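Local coordinates for dehydroascorbate reductase (Chlamydomonas reinhardtii, PDB 5XFT), which probably catalyses the glutathione-dependent reduction of dehydroascorbate to ascorbate, as a member of the DHAR family within the glutathione S-transferase superfamily, at residues L28-A33 and V77-L82; Q149-T154 and A189-L194. All blocks are in the same frame, centred on the assembly; numbering follows the deposited sequence.

Contact 1 (L28-A33 and V77-L82); sequences LLAYEA and VIVVHL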
loop_
_atom_site.group_PDB
_atom_site.type_symbol
_atom_site.label_atom_id
_atom_site.label_comp_id
_atom_site.label_asym_id
_atom_site.label_seq_id
_atom_site.Cartn_x
_atom_site.Cartn_y
_atom_site.Cartn_z
ATOM N N LEU A 28 -1.440 5.654 5.042
ATOM C CA LEU A 28 -2.656 5.520 5.842
ATOM C C LEU A 28 -2.573 4.340 6.800
ATOM O O LEU A 28 -2.938 4.453 7.979
ATOM C CB LEU A 28 -3.867 5.360 4.928
ATOM C CG LEU A 28 -4.194 6.497 3.971
ATOM C CD1 LEU A 28 -5.334 6.086 3.083
ATOM C CD2 LEU A 28 -4.549 7.716 4.764
ATOM N N LEU A 29 -2.128 3.183 6.299
ATOM C CA LEU A 29 -1.954 2.027 7.175
ATOM C C LEU A 29 -0.930 2.312 8.264
ATOM O O LEU A 29 -1.089 1.867 9.404
ATOM C CB LEU A 29 -1.549 0.794 6.366
ATOM C CG LEU A 29 -2.619 0.151 5.481
ATOM C CD1 LEU A 29 -2.052 -0.950 4.642
ATOM C CD2 LEU A 29 -3.746 -0.377 6.331
ATOM N N ALA A 30 0.124 3.065 7.938
ATOM C CA ALA A 30 1.098 3.436 8.963
ATOM C C ALA A 30 0.455 4.263 10.071
ATOM O O ALA A 30 0.700 4.020 11.257
ATOM C CB ALA A 30 2.260 4.197 8.331
ATOM N N TYR A 31 -0.375 5.245 9.707
ATOM C CA TYR A 31 -1.039 6.060 10.724
ATOM C C TYR A 31 -2.025 5.239 11.549
ATOM O O TYR A 31 -2.129 5.424 12.768
ATOM C CB TYR A 31 -1.744 7.246 10.065
ATOM C CG TYR A 31 -0.853 8.451 9.917
ATOM C CD1 TYR A 31 0.117 8.504 8.924
ATOM C CD2 TYR A 31 -0.973 9.532 10.776
ATOM C CE1 TYR A 31 0.947 9.599 8.795
ATOM C CE2 TYR A 31 -0.151 10.633 10.655
ATOM C CZ TYR A 31 0.808 10.664 9.666
ATOM O OH TYR A 31 1.627 11.767 9.547
ATOM N N GLU A 32 -2.765 4.336 10.905
ATOM C CA GLU A 32 -3.701 3.489 11.637
ATOM C C GLU A 32 -2.972 2.562 12.603
ATOM O O GLU A 32 -3.450 2.312 13.718
ATOM C CB GLU A 32 -4.541 2.680 10.652
ATOM C CG GLU A 32 -5.529 3.510 9.860
ATOM C CD GLU A 32 -6.752 3.877 10.674
ATOM O OE1 GLU A 32 -7.042 3.161 11.657
ATOM O OE2 GLU A 32 -7.417 4.884 10.338
ATOM N N ALA A 33 -1.813 2.040 12.189
ATOM C CA ALA A 33 -1.074 1.100 13.025
ATOM C C ALA A 33 -0.577 1.758 14.306
ATOM O O ALA A 33 -0.551 1.114 15.362
ATOM C CB ALA A 33 0.101 0.510 12.245
ATOM N N VAL A 77 9.852 8.724 2.844
ATOM C CA VAL A 77 10.203 9.825 3.739
ATOM C C VAL A 77 9.165 9.963 4.843
ATOM O O VAL A 77 9.505 10.136 6.022
ATOM C CB VAL A 77 10.345 11.134 2.940
ATOM C CG1 VAL A 77 10.712 12.276 3.870
ATOM C CG2 VAL A 77 11.378 10.976 1.834
ATOM N N ILE A 78 7.885 9.858 4.482
ATOM C CA ILE A 78 6.816 10.046 5.456
ATOM C C ILE A 78 6.864 8.965 6.532
ATOM O O ILE A 78 6.802 9.268 7.725
ATOM C CB ILE A 78 5.448 10.085 4.754
ATOM C CG1 ILE A 78 5.294 11.386 3.971
ATOM C CG2 ILE A 78 4.327 9.921 5.769
ATOM C CD1 ILE A 78 4.184 11.342 2.946
ATOM N N VAL A 79 6.970 7.692 6.141
ATOM C CA VAL A 79 6.891 6.654 7.170
ATOM C C VAL A 79 8.139 6.651 8.042
ATOM O O VAL A 79 8.070 6.297 9.228
ATOM C CB VAL A 79 6.635 5.261 6.562
ATOM C CG1 VAL A 79 5.286 5.230 5.843
ATOM C CG2 VAL A 79 7.782 4.844 5.646
ATOM N N VAL A 80 9.292 7.053 7.496
ATOM C CA VAL A 80 10.497 7.098 8.323
ATOM C C VAL A 80 10.446 8.279 9.287
ATOM O O VAL A 80 10.773 8.148 10.473
ATOM C CB VAL A 80 11.752 7.133 7.436
ATOM C CG1 VAL A 80 12.994 7.345 8.283
ATOM C CG2 VAL A 80 11.861 5.840 6.653
ATOM N N HIS A 81 10.039 9.451 8.793
ATOM C CA HIS A 81 9.769 10.586 9.673
ATOM C C HIS A 81 8.757 10.210 10.749
ATOM O O HIS A 81 8.892 10.590 11.919
ATOM C CB HIS A 81 9.260 11.763 8.835
ATOM C CG HIS A 81 8.624 12.854 9.635
ATOM N ND1 HIS A 81 9.288 14.015 9.970
ATOM C CD2 HIS A 81 7.380 12.968 10.160
ATOM C CE1 HIS A 81 8.484 14.794 10.671
ATOM N NE2 HIS A 81 7.321 14.181 10.803
ATOM N N LEU A 82 7.735 9.455 10.359
ATOM C CA LEU A 82 6.736 8.985 11.304
ATOM C C LEU A 82 7.382 8.156 12.403
ATOM O O LEU A 82 7.133 8.380 13.591
ATOM C CB LEU A 82 5.675 8.180 10.556
ATOM C CG LEU A 82 4.488 7.662 11.360
ATOM C CD1 LEU A 82 3.702 8.828 11.925
ATOM C CD2 LEU A 82 3.601 6.791 10.495
#
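L82 reaches across from helix 75-85 and sets one methyl against each of two neighbours on helix 22-33, the small A30 and the flat Y31. Its CG stands anti to the backbone N (chi1 -177°), which carries the isobutyl fork straight into the interface. One tine, CD2, meets the methyl of A30, with A30 CB and L82 CD2 3.6 Å apart, and this is the closest approach between the two segments. The other tine, CD1, lies over one face of the Y31 ring, displaced toward its rim, so that L82 CD1 and Y31 CZ are 4.1 Å apart. The two side chains cross obliquely, and the phenol is turned to offer its flat side rather than its edge to the methyl. A branched leucine suits this place because it can serve both partners at once.

A30 points toward the opposite helix, and its bare methyl leaves room for the leucine fork. It also receives V79, whose CG1 branch lies 4.1 Å from A30 CB. Over these turns the directions of the two helices differ by 15°, nearly parallel, and the axes come within 10.5 Å of each other. Larger side chains therefore fill the gap at Y31 and L82, while A30 and V79 mark the nearest backbone approach, 6.9 Å from A30 CA to V79 CA.

Y31 also leans on T5 and I7 of strand 5-12, and L82 rests on K34 and L36 in the turn after helix 22-33. The interface thus joins two helices with the sheet beneath them, and an apolar seam fits that buried setting. Helix 22-33 is the crossover between the parallel strands 5-12 and 38-43, and its pairing with helix 75-85 belongs to the thioredoxin-like N-terminal domain of glutathione S-transferases.

Contact 2 (Q149-T154 and A189-L194); sequences QHLNGT and AALKAL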
loop_
_atom_site.group_PDB
_atom_site.type_symbol
_atom_site.label_atom_id
_atom_site.label_comp_id
_atom_site.label_asym_id
_atom_site.label_seq_id
_atom_site.Cartn_x
_atom_site.Cartn_y
_atom_site.Cartn_z
ATOM N N GLN A 149 1.561 -10.119 15.172
ATOM C CA GLN A 149 0.133 -9.968 15.410
ATOM C C GLN A 149 -0.416 -8.632 14.932
ATOM O O GLN A 149 -1.634 -8.508 14.763
ATOM C CB GLN A 149 -0.160 -10.138 16.902
ATOM C CG GLN A 149 -0.100 -11.579 17.386
ATOM C CD GLN A 149 -1.295 -12.384 16.917
ATOM O OE1 GLN A 149 -2.409 -11.864 16.826
ATOM N NE2 GLN A 149 -1.070 -13.658 16.611
ATOM N N HIS A 150 0.445 -7.643 14.699
ATOM C CA HIS A 150 0.021 -6.299 14.342
ATOM C C HIS A 150 0.784 -5.824 13.114
ATOM O O HIS A 150 1.772 -6.430 12.688
ATOM C CB HIS A 150 0.234 -5.328 15.507
ATOM C CG HIS A 150 -0.053 -5.930 16.845
ATOM N ND1 HIS A 150 -1.333 -6.084 17.333
ATOM C CD2 HIS A 150 0.774 -6.429 17.792
ATOM C CE1 HIS A 150 -1.280 -6.648 18.526
ATOM N NE2 HIS A 150 -0.014 -6.866 18.829
ATOM N N LEU A 151 0.319 -4.706 12.560
ATOM C CA LEU A 151 0.871 -4.191 11.316
ATOM C C LEU A 151 2.319 -3.751 11.489
ATOM O O LEU A 151 2.707 -3.185 12.515
ATOM C CB LEU A 151 0.039 -3.019 10.808
ATOM C CG LEU A 151 -1.289 -3.384 10.159
ATOM C CD1 LEU A 151 -1.912 -2.147 9.539
ATOM C CD2 LEU A 151 -1.080 -4.470 9.127
ATOM N N ASN A 152 3.103 -3.992 10.451
ATOM C CA ASN A 152 4.527 -3.718 10.397
ATOM C C ASN A 152 4.788 -2.705 9.287
ATOM O O ASN A 152 3.928 -2.451 8.440
ATOM C CB ASN A 152 5.280 -5.027 10.141
ATOM C CG ASN A 152 6.744 -4.927 10.424
ATOM O OD1 ASN A 152 7.166 -4.215 11.323
ATOM N ND2 ASN A 152 7.529 -5.687 9.694
ATOM N N GLY A 153 5.983 -2.112 9.294
ATOM C CA GLY A 153 6.365 -1.264 8.174
ATOM C C GLY A 153 6.353 -2.024 6.862
ATOM O O GLY A 153 5.982 -1.483 5.813
ATOM N N THR A 154 6.738 -3.303 6.915
ATOM C CA THR A 154 6.672 -4.181 5.752
ATOM C C THR A 154 5.231 -4.521 5.390
ATOM O O THR A 154 4.890 -4.610 4.208
ATOM C CB THR A 154 7.483 -5.446 6.028
ATOM O OG1 THR A 154 8.876 -5.110 6.077
ATOM C CG2 THR A 154 7.243 -6.492 4.951
ATOM N N ALA A 189 -6.404 -13.042 4.705
ATOM C CA ALA A 189 -7.518 -13.135 5.649
ATOM C C ALA A 189 -7.237 -12.336 6.920
ATOM O O ALA A 189 -8.119 -11.632 7.434
ATOM C CB ALA A 189 -7.802 -14.597 5.986
ATOM N N ALA A 190 -6.008 -12.421 7.431
ATOM C CA ALA A 190 -5.637 -11.686 8.636
ATOM C C ALA A 190 -5.752 -10.182 8.422
ATOM O O ALA A 190 -6.296 -9.466 9.271
ATOM C CB ALA A 190 -4.217 -12.063 9.064
ATOM N N LEU A 191 -5.242 -9.683 7.290
ATOM C CA LEU A 191 -5.345 -8.256 6.994
ATOM C C LEU A 191 -6.798 -7.823 6.895
ATOM O O LEU A 191 -7.191 -6.794 7.453
ATOM C CB LEU A 191 -4.610 -7.923 5.697
ATOM C CG LEU A 191 -3.089 -7.960 5.746
ATOM C CD1 LEU A 191 -2.529 -8.002 4.360
ATOM C CD2 LEU A 191 -2.583 -6.748 6.488
ATOM N N LYS A 192 -7.614 -8.604 6.192
ATOM C CA LYS A 192 -9.023 -8.267 6.080
ATOM C C LYS A 192 -9.726 -8.303 7.430
ATOM O O LYS A 192 -10.758 -7.643 7.595
ATOM C CB LYS A 192 -9.696 -9.203 5.075
ATOM C CG LYS A 192 -9.015 -9.174 3.705
ATOM C CD LYS A 192 -9.985 -9.412 2.568
ATOM C CE LYS A 192 -9.870 -10.823 2.027
ATOM N NZ LYS A 192 -10.384 -10.908 0.630
ATOM N N ALA A 193 -9.179 -9.027 8.407
ATOM C CA ALA A 193 -9.767 -9.006 9.742
ATOM C C ALA A 193 -9.399 -7.759 10.541
ATOM O O ALA A 193 -10.128 -7.407 11.476
ATOM C CB ALA A 193 -9.350 -10.254 10.522
ATOM N N LEU A 194 -8.307 -7.079 10.189
ATOM C CA LEU A 194 -7.788 -5.995 11.026
ATOM C C LEU A 194 -8.658 -4.749 10.921
ATOM O O LEU A 194 -8.997 -4.328 9.810
ATOM C CB LEU A 194 -6.362 -5.646 10.624
ATOM C CG LEU A 194 -5.232 -6.357 11.359
ATOM C CD1 LEU A 194 -3.920 -6.021 10.687
ATOM C CD2 LEU A 194 -5.209 -5.948 12.824
#
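The backbone N of L194 donates to L191 O at 3.0 Å, and this bond closes the last turn of helix 182-193, from which both L191 and L194 reach L151. The branch L151 CD2 is their shared point, lying 3.6 Å from L194 CD1. The same methyl approaches the other leucine, with L151 CD2 and L191 CD2 3.8 Å apart. L151 and L194 lie alongside each other, pointing in opposite senses, whereas L151 meets L191 at about a right angle. With CG anti to the carbonyl carbon (chi1 -76°), L151 swings its end toward the helix although its CB is not aimed there.

L151 immediately precedes N152, the N-cap of helix 153-173, and N152 N makes a weak hydrogen bond to D155 OD2, consistent with one half of the N-capping box known at the start of this helix in glutathione S-transferases. L194 in turn sits at the N-cap of helix 195-199, so L151 and L194 both lie where the chain enters a helix, while L191 comes from the last turn of helix 182-193. A leucine suits these places because its branched end packs against several apolar neighbours: L194 also touches L145, and L191 packs on W197.

How the contacts relate
Contact 1 lies inside the N-terminal, thioredoxin-like half, contact 2 inside the helical half, and their centres are 15 Å apart. L151 bridges them: its CB is 3.8 Å from A33 CB, and its CD1 is 4.1 Å from L29 CD2. Helix 22-33 therefore presents A30 and Y31 to helix 75-85 while L29 and A33 meet the other domain. Helix 195-199 adds a second connection, because W197 touches both L29 and L191, and E196 touches both E32 and L151. The start of helix 22-33 carries a CxxC-type sequence, where the active site probably lies as in related enzymes; contact 1 uses the later turns of that helix.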